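Local coordinates for oligopeptide-binding protein oppA (Lactococcus lactis, PDB 3DRF) that captures extracellular oligopeptides in a voluminous cavity that closes like a Venus fly-trap, serving their uptake through the OppABCDF ABC transporter, at residues 112-124 with 157-171. Residues are numbered along the deposited sequence; the frame is centred on the assembly and turned at random. Where two conformers were deposited one is given.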
ATOM      1  N   SER A 112      18.130 -19.090 -15.869  1.00  9.42           N
ATOM      2  CA  SER A 112      19.218 -18.113 -15.823  1.00  9.33           C
ATOM      3  C   SER A 112      19.491 -17.627 -14.389  1.00  8.81           C
ATOM      4  O   SER A 112      18.657 -17.761 -13.528  1.00  8.60           O
ATOM      5  CB  SER A 112      18.920 -16.922 -16.748  1.00  9.94           C
ATOM      6  OG  SER A 112      17.793 -16.176 -16.265  1.00 10.62           O
ATOM      7  N   GLU A 113      20.696 -17.169 -14.190  0.60  9.15           N
ATOM      8  CA  GLU A 113      21.075 -16.737 -12.840  0.60  9.13           C
ATOM      9  C   GLU A 113      20.459 -15.402 -12.466  0.60  8.21           C
ATOM     10  O   GLU A 113      20.372 -14.497 -13.287  0.60  7.92           O
ATOM     11  CB  GLU A 113      22.593 -16.591 -12.709  0.60 10.15           C
ATOM     12  CG  GLU A 113      23.365 -17.889 -12.771  0.60 11.84           C
ATOM     13  CD  GLU A 113      23.092 -18.798 -11.580  0.60 13.72           C
ATOM     14  OE1 GLU A 113      23.153 -18.325 -10.425  0.60 14.47           O
ATOM     15  OE2 GLU A 113      22.819 -19.997 -11.800  0.60 16.40           O
ATOM     16  N   VAL A 114      19.982 -15.318 -11.210  1.00  7.66           N
ATOM     17  CA  VAL A 114      19.754 -14.005 -10.617  1.00  6.88           C
ATOM     18  C   VAL A 114      21.061 -13.385 -10.132  1.00  6.92           C
ATOM     19  O   VAL A 114      21.845 -14.031  -9.438  1.00  7.21           O
ATOM     20  CB  VAL A 114      18.764 -14.082  -9.440  1.00  6.74           C
ATOM     21  CG1 VAL A 114      18.473 -12.690  -8.901  1.00  7.66           C
ATOM     22  CG2 VAL A 114      17.481 -14.774  -9.870  1.00  8.13           C
ATOM     23  N   THR A 115      21.353 -12.203 -10.623  1.00  7.29           N
ATOM     24  CA  THR A 115      22.653 -11.561 -10.414  1.00  7.94           C
ATOM     25  C   THR A 115      22.553 -10.221  -9.707  1.00  7.12           C
ATOM     26  O   THR A 115      21.513  -9.644  -9.552  1.00  7.25           O
ATOM     27  CB  THR A 115      23.357 -11.274 -11.812  1.00  9.57           C
ATOM     28  OG1 THR A 115      22.645 -10.243 -12.491  1.00 12.78           O
ATOM     29  CG2 THR A 115      23.445 -12.591 -12.656  1.00 12.38           C
ATOM     30  N   ALA A 116      23.709  -9.693  -9.351  1.00  6.38           N
ATOM     31  CA  ALA A 116      23.849  -8.361  -8.709  1.00  6.14           C
ATOM     32  C   ALA A 116      23.147  -7.280  -9.575  1.00  6.40           C
ATOM     33  O   ALA A 116      22.441  -6.424  -9.050  1.00  6.05           O
ATOM     34  CB  ALA A 116      25.375  -8.036  -8.531  1.00  6.82           C
ATOM     35  N   LYS A 117      23.342  -7.336 -10.886  1.00  6.18           N
ATOM     36  CA  LYS A 117      22.696  -6.376 -11.776  1.00  6.01           C
ATOM     37  C   LYS A 117      21.137  -6.410 -11.730  1.00  5.71           C
ATOM     38  O   LYS A 117      20.514  -5.398 -11.834  1.00  5.73           O
ATOM     39  CB  LYS A 117      23.180  -6.617 -13.222  1.00  6.14           C
ATOM     40  CG  LYS A 117      22.484  -5.746 -14.320  1.00  6.60           C
ATOM     41  CD  LYS A 117      22.640  -4.213 -14.035  1.00  6.36           C
ATOM     42  CE  LYS A 117      21.939  -3.418 -15.198  1.00  6.88           C
ATOM     43  NZ  LYS A 117      22.069  -1.930 -14.879  1.00  6.87           N
ATOM     44  N   ASP A 118      20.554  -7.607 -11.539  1.00  5.47           N
ATOM     45  CA  ASP A 118      19.075  -7.738 -11.386  1.00  5.79           C
ATOM     46  C   ASP A 118      18.548  -6.946 -10.177  1.00  5.88           C
ATOM     47  O   ASP A 118      17.487  -6.472 -10.190  1.00  5.85           O
ATOM     48  CB  ASP A 118      18.704  -9.227 -11.268  1.00  5.55           C
ATOM     49  CG  ASP A 118      19.005 -10.021 -12.539  1.00  5.69           C
ATOM     50  OD1 ASP A 118      19.023  -9.428 -13.601  1.00  6.49           O
ATOM     51  OD2 ASP A 118      19.231 -11.183 -12.404  1.00  6.95           O
ATOM     52  N   TYR A 119      19.348  -6.938  -9.117  1.00  5.64           N
ATOM     53  CA  TYR A 119      18.980  -6.145  -7.913  1.00  5.35           C
ATOM     54  C   TYR A 119      19.069  -4.611  -8.136  1.00  5.56           C
ATOM     55  O   TYR A 119      18.184  -3.900  -7.820  1.00  5.64           O
ATOM     56  CB  TYR A 119      19.867  -6.615  -6.743  1.00  5.41           C
ATOM     57  CG  TYR A 119      19.505  -5.860  -5.471  1.00  6.33           C
ATOM     58  CD1 TYR A 119      18.230  -5.984  -4.862  1.00  6.24           C
ATOM     59  CD2 TYR A 119      20.405  -4.977  -4.917  1.00  5.97           C
ATOM     60  CE1 TYR A 119      17.910  -5.254  -3.703  1.00  5.99           C
ATOM     61  CE2 TYR A 119      20.098  -4.247  -3.763  1.00  6.09           C
ATOM     62  CZ  TYR A 119      18.845  -4.380  -3.179  1.00  5.36           C
ATOM     63  OH  TYR A 119      18.539  -3.653  -2.030  1.00  6.30           O
ATOM     64  N   GLU A 120      20.190  -4.171  -8.689  1.00  5.74           N
ATOM     65  CA  GLU A 120      20.339  -2.759  -9.067  1.00  5.89           C
ATOM     66  C   GLU A 120      19.248  -2.347 -10.072  1.00  5.46           C
ATOM     67  O   GLU A 120      18.738  -1.254 -10.010  1.00  5.74           O
ATOM     68  CB  GLU A 120      21.777  -2.539  -9.652  1.00  5.78           C
ATOM     69  CG  GLU A 120      22.004  -1.074 -10.088  1.00  6.50           C
ATOM     70  CD  GLU A 120      21.506  -0.731 -11.516  1.00  6.30           C
ATOM     71  OE1 GLU A 120      21.173  -1.601 -12.275  1.00  6.44           O
ATOM     72  OE2 GLU A 120      21.513   0.480 -11.775  1.00  6.71           O
ATOM     73  N   PHE A 121      18.883  -3.257 -10.977  1.00  5.38           N
ATOM     74  CA  PHE A 121      17.889  -2.878 -12.015  1.00  5.36           C
ATOM     75  C   PHE A 121      16.502  -2.518 -11.418  1.00  5.38           C
ATOM     76  O   PHE A 121      15.879  -1.631 -11.911  1.00  5.48           O
ATOM     77  CB  PHE A 121      17.782  -3.983 -13.111  1.00  5.50           C
ATOM     78  CG  PHE A 121      16.964  -3.551 -14.305  1.00  5.61           C
ATOM     79  CD1 PHE A 121      15.917  -4.329 -14.743  1.00  6.47           C
ATOM     80  CD2 PHE A 121      17.242  -2.369 -14.964  1.00  7.20           C
ATOM     81  CE1 PHE A 121      15.172  -3.952 -15.829  1.00  8.18           C
ATOM     82  CE2 PHE A 121      16.469  -1.970 -16.103  1.00  8.54           C
ATOM     83  CZ  PHE A 121      15.435  -2.772 -16.486  1.00  8.71           C
ATOM     84  N   THR A 122      16.114  -3.179 -10.316  1.00  5.29           N
ATOM     85  CA  THR A 122      14.894  -2.772  -9.554  1.00  5.41           C
ATOM     86  C   THR A 122      14.930  -1.225  -9.271  1.00  5.16           C
ATOM     87  O   THR A 122      13.968  -0.533  -9.452  1.00  5.38           O
ATOM     88  CB  THR A 122      14.894  -3.500  -8.227  1.00  5.27           C
ATOM     89  OG1 THR A 122      14.737  -4.927  -8.524  1.00  5.65           O
ATOM     90  CG2 THR A 122      13.722  -3.005  -7.345  1.00  6.49           C
ATOM     91  N   TYR A 123      16.090  -0.722  -8.841  1.00  5.14           N
ATOM     92  CA  TYR A 123      16.212   0.720  -8.503  1.00  4.85           C
ATOM     93  C   TYR A 123      15.974   1.587  -9.749  1.00  5.12           C
ATOM     94  O   TYR A 123      15.369   2.581  -9.637  1.00  5.58           O
ATOM     95  CB  TYR A 123      17.580   1.034  -7.923  1.00  4.96           C
ATOM     96  CG  TYR A 123      17.761   0.484  -6.484  1.00  4.80           C
ATOM     97  CD1 TYR A 123      18.152  -0.846  -6.264  1.00  4.80           C
ATOM     98  CD2 TYR A 123      17.471   1.258  -5.357  1.00  5.37           C
ATOM     99  CE1 TYR A 123      18.327  -1.368  -4.973  1.00  4.71           C
ATOM    100  CE2 TYR A 123      17.637   0.730  -4.034  1.00  5.37           C
ATOM    101  CZ  TYR A 123      18.098  -0.553  -3.869  1.00  4.86           C
ATOM    102  OH  TYR A 123      18.233  -1.030  -2.578  1.00  5.62           O
ATOM    103  N   GLU A 124      16.466   1.152 -10.902  1.00  5.51           N
ATOM    104  CA  GLU A 124      16.262   1.900 -12.123  1.00  5.35           C
ATOM    105  C   GLU A 124      14.793   1.910 -12.502  1.00  4.96           C
ATOM    106  O   GLU A 124      14.304   2.870 -12.969  1.00  5.27           O
ATOM    107  CB  GLU A 124      17.078   1.299 -13.295  1.00  5.59           C
ATOM    108  CG  GLU A 124      18.657   1.362 -13.043  1.00  6.23           C
ATOM    109  CD  GLU A 124      19.475   0.974 -14.238  1.00  6.37           C
ATOM    110  OE1 GLU A 124      18.884   0.808 -15.253  1.00  7.03           O
ATOM    111  OE2 GLU A 124      20.673   0.795 -14.088  1.00  6.55           O
ATOM    112  N   ILE A 157      23.996   4.935 -10.903  1.00  7.19           N
ATOM    113  CA  ILE A 157      23.713   5.120  -9.486  1.00  7.11           C
ATOM    114  C   ILE A 157      25.020   4.836  -8.760  1.00  7.29           C
ATOM    115  O   ILE A 157      25.397   3.726  -8.551  1.00  7.37           O
ATOM    116  CB  ILE A 157      22.603   4.199  -8.981  1.00  6.79           C
ATOM    117  CG1 ILE A 157      21.287   4.373  -9.755  1.00  6.53           C
ATOM    118  CG2 ILE A 157      22.357   4.482  -7.491  1.00  6.85           C
ATOM    119  CD1 ILE A 157      20.244   3.206  -9.537  1.00  7.65           C
ATOM    120  N   SER A 158      25.701   5.908  -8.429  1.00  6.66           N
ATOM    121  CA  SER A 158      27.082   5.811  -7.882  1.00  7.67           C
ATOM    122  C   SER A 158      27.197   4.995  -6.571  1.00  7.68           C
ATOM    123  O   SER A 158      28.121   4.343  -6.370  1.00  8.54           O
ATOM    124  CB  SER A 158      27.715   7.208  -7.734  1.00  8.00           C
ATOM    125  OG  SER A 158      27.084   7.928  -6.711  1.00 10.27           O
ATOM    126  N   GLY A 159      26.150   5.068  -5.761  1.00  6.53           N
ATOM    127  CA  GLY A 159      26.087   4.367  -4.464  1.00  6.47           C
ATOM    128  C   GLY A 159      25.797   2.892  -4.516  1.00  6.55           C
ATOM    129  O   GLY A 159      25.785   2.292  -3.493  1.00  7.48           O
ATOM    130  N   ILE A 160      25.530   2.354  -5.686  1.00  6.32           N
ATOM    131  CA  ILE A 160      25.322   0.894  -5.808  1.00  6.51           C
ATOM    132  C   ILE A 160      26.481   0.304  -6.620  1.00  6.68           C
ATOM    133  O   ILE A 160      26.616   0.616  -7.774  1.00  8.32           O
ATOM    134  CB  ILE A 160      23.970   0.620  -6.476  1.00  6.32           C
ATOM    135  CG1 ILE A 160      22.830   1.213  -5.593  1.00  6.32           C
ATOM    136  CG2 ILE A 160      23.799  -0.889  -6.681  1.00  7.52           C
ATOM    137  CD1 ILE A 160      21.380   0.963  -6.107  1.00  9.07           C
ATOM    138  N   THR A 161      27.244  -0.576  -5.982  1.00  6.84           N
ATOM    139  CA  THR A 161      28.397  -1.202  -6.625  1.00  7.29           C
ATOM    140  C   THR A 161      28.365  -2.726  -6.391  1.00  7.36           C
ATOM    141  O   THR A 161      27.592  -3.254  -5.615  1.00  7.48           O
ATOM    142  CB  THR A 161      29.738  -0.569  -6.123  1.00  7.68           C
ATOM    143  OG1 THR A 161      29.850  -0.728  -4.695  1.00  9.03           O
ATOM    144  CG2 THR A 161      29.863   0.930  -6.500  1.00  8.81           C
ATOM    145  N   PHE A 162      29.254  -3.386  -7.118  1.00  8.21           N
ATOM    146  CA  PHE A 162      29.218  -4.850  -7.235  1.00  8.72           C
ATOM    147  C   PHE A 162      30.589  -5.450  -6.910  1.00  8.78           C
ATOM    148  O   PHE A 162      31.425  -5.567  -7.786  1.00  9.05           O
ATOM    149  CB  PHE A 162      28.788  -5.267  -8.645  1.00  9.21           C
ATOM    150  CG  PHE A 162      27.556  -4.510  -9.138  1.00  9.52           C
ATOM    151  CD1 PHE A 162      26.337  -4.673  -8.520  1.00 10.74           C
ATOM    152  CD2 PHE A 162      27.638  -3.628 -10.196  1.00 11.51           C
ATOM    153  CE1 PHE A 162      25.211  -4.025  -8.997  1.00 10.44           C
ATOM    154  CE2 PHE A 162      26.521  -2.953 -10.648  1.00 11.95           C
ATOM    155  CZ  PHE A 162      25.310  -3.182 -10.043  1.00 11.56           C
ATOM    156  N   PRO A 163      30.789  -5.870  -5.669  1.00  8.99           N
ATOM    157  CA  PRO A 163      32.092  -6.401  -5.259  1.00  9.22           C
ATOM    158  C   PRO A 163      32.538  -7.627  -6.046  1.00  8.70           C
ATOM    159  O   PRO A 163      33.708  -7.839  -6.067  1.00  8.32           O
ATOM    160  CB  PRO A 163      31.878  -6.757  -3.795  1.00 10.07           C
ATOM    161  CG  PRO A 163      30.743  -5.894  -3.314  1.00 10.97           C
ATOM    162  CD  PRO A 163      29.870  -5.677  -4.511  1.00  9.01           C
ATOM    163  N   ASP A 164      31.638  -8.397  -6.649  1.00  8.36           N
ATOM    164  CA  ASP A 164      32.034  -9.554  -7.490  1.00  9.26           C
ATOM    165  C   ASP A 164      31.464  -9.391  -8.893  1.00  8.62           C
ATOM    166  O   ASP A 164      31.180 -10.334  -9.545  1.00  9.05           O
ATOM    167  CB  ASP A 164      31.646 -10.880  -6.818  1.00  9.95           C
ATOM    168  CG  ASP A 164      32.297 -12.110  -7.511  1.00 11.72           C
ATOM    169  OD1 ASP A 164      33.392 -12.017  -8.057  1.00 11.87           O
ATOM    170  OD2 ASP A 164      31.623 -13.146  -7.492  1.00 15.51           O
ATOM    171  N   GLY A 165      31.327  -8.159  -9.341  1.00  8.34           N
ATOM    172  CA  GLY A 165      30.845  -7.830 -10.689  1.00  8.44           C
ATOM    173  C   GLY A 165      29.341  -7.896 -10.850  1.00  8.37           C
ATOM    174  O   GLY A 165      28.640  -8.373 -10.050  1.00  8.00           O
ATOM    175  N   GLU A 166      28.879  -7.367 -11.970  1.00  8.60           N
ATOM    176  CA  GLU A 166      27.441  -7.328 -12.319  1.00  8.77           C
ATOM    177  C   GLU A 166      26.829  -8.714 -12.384  1.00  8.63           C
ATOM    178  O   GLU A 166      25.724  -8.872 -12.103  1.00  8.40           O
ATOM    179  CB  GLU A 166      27.220  -6.589 -13.660  1.00  9.23           C
ATOM    180  CG  GLU A 166      27.364  -5.061 -13.489  1.00 12.30           C
ATOM    181  CD  GLU A 166      26.688  -4.220 -14.579  1.00 13.36           C
ATOM    182  OE1 GLU A 166      25.967  -4.831 -15.378  1.00 15.06           O
ATOM    183  OE2 GLU A 166      26.887  -3.005 -14.581  1.00 15.65           O
ATOM    184  N   ASN A 167      27.610  -9.700 -12.778  1.00  9.01           N
ATOM    185  CA  ASN A 167      27.155 -11.081 -12.924  1.00  9.80           C
ATOM    186  C   ASN A 167      27.454 -11.951 -11.698  1.00  9.53           C
ATOM    187  O   ASN A 167      27.166 -13.117 -11.668  1.00 10.43           O
ATOM    188  CB  ASN A 167      27.706 -11.703 -14.236  1.00 11.08           C
ATOM    189  CG  ASN A 167      27.069 -11.086 -15.470  1.00 12.88           C
ATOM    190  OD1 ASN A 167      25.898 -10.821 -15.512  1.00 16.89           O
ATOM    191  ND2 ASN A 167      27.882 -10.781 -16.426  1.00 16.28           N
ATOM    192  N   GLY A 168      28.028 -11.316 -10.668  1.00  8.55           N
ATOM    193  CA  GLY A 168      28.194 -11.914  -9.340  1.00  8.23           C
ATOM    194  C   GLY A 168      26.899 -11.842  -8.518  1.00  8.06           C
ATOM    195  O   GLY A 168      25.822 -11.541  -9.031  1.00  8.27           O
ATOM    196  N   LYS A 169      27.069 -12.160  -7.251  1.00  7.53           N
ATOM    197  CA  LYS A 169      25.930 -12.342  -6.335  1.00  7.40           C
ATOM    198  C   LYS A 169      25.859 -11.287  -5.208  1.00  7.68           C
ATOM    199  O   LYS A 169      25.006 -11.355  -4.391  1.00  8.63           O
ATOM    200  CB  LYS A 169      25.991 -13.782  -5.747  1.00  8.00           C
ATOM    201  CG  LYS A 169      25.783 -14.901  -6.762  1.00  7.75           C
ATOM    202  CD  LYS A 169      24.321 -15.017  -7.166  1.00  7.80           C
ATOM    203  CE  LYS A 169      24.180 -16.147  -8.250  1.00  8.69           C
ATOM    204  NZ  LYS A 169      22.759 -16.558  -8.392  1.00  9.48           N
ATOM    205  N   VAL A 170      26.774 -10.335  -5.244  1.00  7.19           N
ATOM    206  CA  VAL A 170      26.917  -9.354  -4.130  1.00  7.32           C
ATOM    207  C   VAL A 170      26.692  -7.921  -4.614  1.00  6.88           C
ATOM    208  O   VAL A 170      27.175  -7.509  -5.600  1.00  6.96           O
ATOM    209  CB  VAL A 170      28.324  -9.477  -3.454  1.00  7.76           C
ATOM    210  CG1 VAL A 170      28.430  -8.547  -2.199  1.00  8.57           C
ATOM    211  CG2 VAL A 170      28.645 -10.961  -3.082  1.00  9.68           C
ATOM    212  N   ILE A 171      25.903  -7.194  -3.836  1.00  6.37           N
ATOM    213  CA  ILE A 171      25.651  -5.772  -4.062  1.00  6.49           C
ATOM    214  C   ILE A 171      25.918  -4.969  -2.775  1.00  6.83           C
ATOM    215  O   ILE A 171      25.452  -5.287  -1.751  1.00  7.46           O
ATOM    216  CB  ILE A 171      24.173  -5.503  -4.487  1.00  6.14           C
ATOM    217  CG1 ILE A 171      23.731  -6.520  -5.565  1.00  6.51           C
ATOM    218  CG2 ILE A 171      24.103  -4.053  -5.074  1.00  7.62           C
ATOM    219  CD1 ILE A 171      22.870  -7.731  -4.974  1.00  6.85           C
TER
HETATM  220  O   HOH W   1      24.826  -1.092 -14.513  1.00 13.14           O
HETATM  221  O   HOH W   2      23.497   2.398 -12.292  1.00 10.99           O
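Lys169 reaches back from the strand side to the chain just before helix 116-127, where its NZ forms a salt bridge with Glu113 OE1 at 2.7 Å, in one of the two conformers of Glu113, and a hydrogen bond to Val114 O at 2.9 Å, the latter lying in the carbonyl plane. Its CB points away from the helix, and the bend at chi2 (-75°) turns the chain round to that side. NZ also bonds to Arg103 O, while in the same conformer Glu113 OE2 pairs with Lys107. With a methionine in place of Lys169, the carbonyls of Val114 and Arg103 and, in this conformer, Glu113 OE1 would probably all lose their shared donor.

The first two N-H groups of the helix, which have no preceding helical turn to donate to, go to the 165-168 type I turn: Ala116 N to Gly168 O (2.8 Å) and Lys117 N to Glu166 O, the second meeting a lone pair in the carbonyl plane. Thr115 and Asp118 form a capping box: Thr115 N donates to Asp118 OD2 from above the carboxylate plane, and Asp118 N returns a weak bond to Thr115 OG1. Beyond this turn the helix packs on a four-stranded antiparallel sheet, through Ile160 of the outermost strand 160-161 and Ile171 of its neighbour 170-174.

Ala116 CB sits 3.5 Å from Phe162 CD1 and also touches CG1 of Ile171, whose CD1 packs on Tyr119 CB. Glu120 CB meets the edge of the Phe162 ring, and Ile160 CD1 makes a CH-pi contact over one face of Tyr123, 3.7 Å from the ring centroid.

At the outer flank the aliphatic part of Lys117 runs alongside Glu166. One water joins Lys117 NZ to Glu166 OE2; NZ also bridges to Glu120 OE1 (2.8 Å) and, weakly, to Glu124 OE2. A second water links Glu120 OE2 with Ile157 N.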